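Local coordinates for protein Na-K-Cl cotransporter (Methanosarcina acetivorans, PDB 3G40) that probably carries chloride together with cations across the membrane as a symporter of the SLC12A family, this chain being its C-terminal cytoplasmic domain, at residues E234-L242 / L260-A268. Sequence-based numbering, arbitrary orientation.
Sequences ENPIKSSKL and LARHLMEKA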
ATOM      1  N   GLU A 234      25.811  11.653  13.405  1.00 55.56           N
ATOM      2  CA  GLU A 234      25.686  10.328  14.007  1.00 58.73           C
ATOM      3  C   GLU A 234      25.252   9.247  13.023  1.00 57.55           C
ATOM      4  O   GLU A 234      24.521   9.514  12.069  1.00 48.85           O
ATOM      5  CB  GLU A 234      24.706  10.368  15.181  1.00 66.52           C
ATOM      6  CG  GLU A 234      25.020  11.439  16.212  1.00 81.83           C
ATOM      7  CD  GLU A 234      23.827  11.763  17.093  1.00 94.93           C
ATOM      8  OE1 GLU A 234      22.970  10.876  17.293  1.00 91.36           O
ATOM      9  OE2 GLU A 234      23.751  12.911  17.585  1.00106.43           O
ATOM     10  N   ASN A 235      25.727   8.031  13.273  1.00 57.55           N
ATOM     11  CA  ASN A 235      25.310   6.839  12.554  1.00 64.80           C
ATOM     12  C   ASN A 235      23.808   6.624  12.707  1.00 53.39           C
ATOM     13  O   ASN A 235      23.248   6.901  13.768  1.00 54.92           O
ATOM     14  CB  ASN A 235      26.064   5.640  13.125  1.00 80.88           C
ATOM     15  CG  ASN A 235      25.984   4.424  12.244  1.00 99.81           C
ATOM     16  OD1 ASN A 235      25.522   3.368  12.668  1.00111.58           O
ATOM     17  ND2 ASN A 235      26.436   4.561  11.009  1.00107.40           N
ATOM     18  N   PRO A 236      23.145   6.131  11.649  1.00 56.83           N
ATOM     19  CA  PRO A 236      21.702   5.862  11.687  1.00 56.90           C
ATOM     20  C   PRO A 236      21.331   4.792  12.714  1.00 57.28           C
ATOM     21  O   PRO A 236      20.216   4.794  13.227  1.00 61.37           O
ATOM     22  CB  PRO A 236      21.396   5.336  10.277  1.00 56.11           C
ATOM     23  CG  PRO A 236      22.558   5.740   9.443  1.00 60.91           C
ATOM     24  CD  PRO A 236      23.738   5.801  10.343  1.00 59.14           C
ATOM     25  N   ILE A 237      22.248   3.872  12.986  1.00 53.00           N
ATOM     26  CA  ILE A 237      22.002   2.835  13.984  1.00 64.48           C
ATOM     27  C   ILE A 237      21.997   3.429  15.390  1.00 69.34           C
ATOM     28  O   ILE A 237      21.285   2.953  16.275  1.00 67.06           O
ATOM     29  CB  ILE A 237      23.063   1.724  13.922  1.00 70.70           C
ATOM     30  CG1 ILE A 237      23.111   1.108  12.525  1.00 74.86           C
ATOM     31  CG2 ILE A 237      22.778   0.653  14.964  1.00 77.85           C
ATOM     32  CD1 ILE A 237      24.225   0.097  12.352  1.00 83.53           C
ATOM     33  N   LYS A 238      22.784   4.483  15.586  1.00 65.38           N
ATOM     34  CA  LYS A 238      22.953   5.073  16.908  1.00 63.89           C
ATOM     35  C   LYS A 238      21.953   6.188  17.204  1.00 69.83           C
ATOM     36  O   LYS A 238      21.521   6.351  18.347  1.00 70.40           O
ATOM     37  CB  LYS A 238      24.386   5.590  17.087  1.00 61.01           C
ATOM     38  CG  LYS A 238      25.437   4.492  17.197  1.00 69.41           C
ATOM     39  CD  LYS A 238      26.824   5.079  17.432  1.00 81.25           C
ATOM     40  CE  LYS A 238      27.880   3.988  17.555  1.00 91.86           C
ATOM     41  NZ  LYS A 238      29.212   4.547  17.939  1.00 97.38           N
ATOM     42  N   SER A 239      21.592   6.957  16.180  1.00 71.05           N
ATOM     43  CA  SER A 239      20.714   8.108  16.377  1.00 71.90           C
ATOM     44  C   SER A 239      19.336   7.683  16.881  1.00 65.33           C
ATOM     45  O   SER A 239      18.928   6.533  16.709  1.00 64.13           O
ATOM     46  CB  SER A 239      20.592   8.934  15.093  1.00 71.75           C
ATOM     47  OG  SER A 239      20.056   8.161  14.039  1.00 76.94           O
ATOM     48  N   SER A 240      18.626   8.614  17.509  1.00 62.33           N
ATOM     49  CA  SER A 240      17.296   8.323  18.036  1.00 76.54           C
ATOM     50  C   SER A 240      16.213   8.380  16.954  1.00 78.22           C
ATOM     51  O   SER A 240      15.207   7.675  17.034  1.00 76.07           O
ATOM     52  CB  SER A 240      16.958   9.281  19.182  1.00 78.68           C
ATOM     53  OG  SER A 240      17.297  10.614  18.841  1.00 89.35           O
ATOM     54  N   LYS A 241      16.430   9.217  15.943  1.00 75.48           N
ATOM     55  CA  LYS A 241      15.460   9.410  14.869  1.00 73.85           C
ATOM     56  C   LYS A 241      16.180   9.535  13.530  1.00 66.52           C
ATOM     57  O   LYS A 241      17.340   9.944  13.482  1.00 68.80           O
ATOM     58  CB  LYS A 241      14.645  10.677  15.128  1.00 78.74           C
ATOM     59  CG  LYS A 241      15.509  11.923  15.237  1.00 88.51           C
ATOM     60  CD  LYS A 241      14.751  13.118  15.792  1.00 97.26           C
ATOM     61  CE  LYS A 241      15.705  14.283  16.061  1.00 96.70           C
ATOM     62  NZ  LYS A 241      15.004  15.514  16.525  1.00 95.71           N
ATOM     63  N   LEU A 242      15.491   9.187  12.446  1.00 53.74           N
ATOM     64  CA  LEU A 242      16.050   9.337  11.105  1.00 46.65           C
ATOM     65  C   LEU A 242      15.379  10.498  10.374  1.00 41.56           C
ATOM     66  O   LEU A 242      14.230  10.826  10.652  1.00 45.85           O
ATOM     67  CB  LEU A 242      15.862   8.046  10.302  1.00 54.44           C
ATOM     68  CG  LEU A 242      16.459   6.762  10.879  1.00 56.41           C
ATOM     69  CD1 LEU A 242      16.314   5.624   9.883  1.00 52.20           C
ATOM     70  CD2 LEU A 242      17.921   6.972  11.246  1.00 55.09           C
ATOM     71  N   LEU A 260      18.927  -5.654  13.366  1.00 57.57           N
ATOM     72  CA  LEU A 260      19.340  -4.287  13.109  1.00 59.51           C
ATOM     73  C   LEU A 260      18.466  -3.713  11.992  1.00 56.36           C
ATOM     74  O   LEU A 260      18.011  -2.573  12.070  1.00 48.97           O
ATOM     75  CB  LEU A 260      20.811  -4.263  12.714  1.00 64.52           C
ATOM     76  CG  LEU A 260      21.623  -3.047  13.149  1.00 75.22           C
ATOM     77  CD1 LEU A 260      23.113  -3.339  13.037  1.00 76.82           C
ATOM     78  CD2 LEU A 260      21.238  -1.830  12.330  1.00 75.93           C
ATOM     79  N   ALA A 261      18.214  -4.518  10.961  1.00 54.74           N
ATOM     80  CA  ALA A 261      17.360  -4.093   9.859  1.00 49.68           C
ATOM     81  C   ALA A 261      15.962  -3.761  10.367  1.00 48.21           C
ATOM     82  O   ALA A 261      15.398  -2.730  10.007  1.00 45.61           O
ATOM     83  CB  ALA A 261      17.300  -5.173   8.767  1.00 49.20           C
ATOM     84  N   ARG A 262      15.415  -4.633  11.214  1.00 42.54           N
ATOM     85  CA  ARG A 262      14.076  -4.429  11.750  1.00 50.18           C
ATOM     86  C   ARG A 262      14.040  -3.164  12.591  1.00 54.18           C
ATOM     87  O   ARG A 262      13.093  -2.386  12.516  1.00 51.03           O
ATOM     88  CB  ARG A 262      13.630  -5.622  12.596  1.00 52.95           C
ATOM     89  CG  ARG A 262      13.279  -6.867  11.801  1.00 55.44           C
ATOM     90  CD  ARG A 262      12.715  -7.948  12.715  1.00 60.19           C
ATOM     91  NE  ARG A 262      12.414  -9.170  11.982  1.00 63.10           N
ATOM     92  CZ  ARG A 262      13.270 -10.174  11.824  1.00 64.40           C
ATOM     93  NH1 ARG A 262      14.484 -10.106  12.356  1.00 60.26           N
ATOM     94  NH2 ARG A 262      12.908 -11.249  11.135  1.00 59.54           N
ATOM     95  N   HIS A 263      15.080  -2.966  13.393  1.00 56.27           N
ATOM     96  CA  HIS A 263      15.168  -1.802  14.259  1.00 54.95           C
ATOM     97  C   HIS A 263      15.188  -0.496  13.470  1.00 49.36           C
ATOM     98  O   HIS A 263      14.601   0.501  13.890  1.00 51.20           O
ATOM     99  CB  HIS A 263      16.407  -1.887  15.158  1.00 59.35           C
ATOM    100  CG  HIS A 263      16.625  -0.665  15.997  1.00 77.34           C
ATOM    101  ND1 HIS A 263      15.802  -0.328  17.050  1.00 85.97           N
ATOM    102  CD2 HIS A 263      17.572   0.302  15.935  1.00 81.40           C
ATOM    103  CE1 HIS A 263      16.233   0.792  17.602  1.00 84.59           C
ATOM    104  NE2 HIS A 263      17.305   1.195  16.944  1.00 83.90           N
ATOM    105  N   LEU A 264      15.880  -0.492  12.337  1.00 43.61           N
ATOM    106  CA  LEU A 264      15.939   0.711  11.517  1.00 44.45           C
ATOM    107  C   LEU A 264      14.549   1.076  11.005  1.00 44.08           C
ATOM    108  O   LEU A 264      14.161   2.248  11.000  1.00 40.95           O
ATOM    109  CB  LEU A 264      16.939   0.541  10.364  1.00 42.97           C
ATOM    110  CG  LEU A 264      18.418   0.724  10.742  1.00 43.91           C
ATOM    111  CD1 LEU A 264      19.359   0.224   9.641  1.00 40.88           C
ATOM    112  CD2 LEU A 264      18.738   2.179  11.110  1.00 42.43           C
ATOM    113  N   MET A 265      13.787   0.065  10.591  1.00 41.67           N
ATOM    114  CA  MET A 265      12.465   0.324  10.054  1.00 37.48           C
ATOM    115  C   MET A 265      11.537   0.871  11.136  1.00 42.01           C
ATOM    116  O   MET A 265      10.768   1.796  10.895  1.00 40.02           O
ATOM    117  CB  MET A 265      11.875  -0.937   9.398  1.00 35.99           C
ATOM    118  CG  MET A 265      10.455  -0.720   8.908  1.00 45.42           C
ATOM    119  SD  MET A 265       9.264  -1.325  10.111  1.00 62.62           S
ATOM    120  CE  MET A 265       9.443  -3.080   9.837  1.00 50.31           C
ATOM    121  N   GLU A 266      11.633   0.309  12.336  1.00 46.04           N
ATOM    122  CA  GLU A 266      10.778   0.719  13.443  1.00 46.90           C
ATOM    123  C   GLU A 266      11.093   2.141  13.885  1.00 45.69           C
ATOM    124  O   GLU A 266      10.188   2.922  14.169  1.00 45.18           O
ATOM    125  CB  GLU A 266      10.951  -0.232  14.623  1.00 62.03           C
ATOM    126  CG  GLU A 266      10.382  -1.616  14.372  1.00 82.91           C
ATOM    127  CD  GLU A 266      10.981  -2.662  15.288  1.00 98.74           C
ATOM    128  OE1 GLU A 266      11.761  -2.289  16.193  1.00106.92           O
ATOM    129  OE2 GLU A 266      10.676  -3.859  15.100  1.00101.82           O
ATOM    130  N   LYS A 267      12.381   2.460  13.944  1.00 42.51           N
ATOM    131  CA  LYS A 267      12.843   3.795  14.327  1.00 46.29           C
ATOM    132  C   LYS A 267      12.446   4.826  13.271  1.00 47.12           C
ATOM    133  O   LYS A 267      12.016   5.928  13.600  1.00 47.32           O
ATOM    134  CB  LYS A 267      14.362   3.785  14.513  1.00 46.04           C
ATOM    135  CG  LYS A 267      14.961   5.131  14.852  1.00 56.62           C
ATOM    136  CD  LYS A 267      16.464   5.132  14.610  1.00 66.99           C
ATOM    137  CE  LYS A 267      17.178   4.090  15.457  1.00 71.43           C
ATOM    138  NZ  LYS A 267      18.659   4.116  15.255  1.00 69.93           N
ATOM    139  N   ALA A 268      12.585   4.448  12.002  1.00 42.84           N
ATOM    140  CA  ALA A 268      12.215   5.314  10.885  1.00 39.28           C
ATOM    141  C   ALA A 268      10.724   5.639  10.852  1.00 45.29           C
ATOM    142  O   ALA A 268      10.327   6.739  10.457  1.00 40.09           O
ATOM    143  CB  ALA A 268      12.629   4.664   9.572  1.00 44.31           C
TER
HETATM  144  O   HOH W   1      11.872   9.386  10.337  1.00 49.44           O
HETATM  145  O   HOH W   2      12.663   8.612  12.887  1.00 51.34           O
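Lys-267 leaves helix 258-268 with CG anti to the backbone N and bends at chi3 (-60°), a path that carries NZ into the turn of 234-242, where it meets three backbone carbonyls. NZ donates to Pro-236 O at 2.6 Å. A second bond runs from NZ to Ser-239 O at 2.8 Å. Both approaches lie in the carbonyl plane, with C=O...N angles of 149° and 154°. A third bond, to Ile-237 O, is weak. Residues 236-238 have helical backbone angles, and Ser-239 N bonds back to Asn-235 O at 2.9 Å, in a turn whose carbonyls converge on NZ.

The lysine stem is used as well, since Lys-267 CG lies 3.4 Å from Ser-240 O and Leu-242 crosses the stem at about a right angle. Two apolar contacts lie beside this grip. Leu-242 CD1 rests 3.8 Å from Ala-268 CB, while Ile-237 meets Leu-260 crosswise, Ile-237 CG1 to Leu-260 CD2 at 3.5 Å, tighter than usual for two carbons. Toward the end of the helix, one water accepts from Leu-242 N and donates to Lys-267 O (2.9 Å), linking the two backbones.

The loop between strands 228-232 and 247-251 is thereby joined to the helix that leads into strand 271-276, at the surface of the alpha/beta domain; Leu-264 also reaches Phe-250 and Phe-274 of the sheet below. Carbonyl dipoles converging on NZ would be expected to favour the charged ammonium, which with its three N-H groups can serve two carbonyls well and a third weakly.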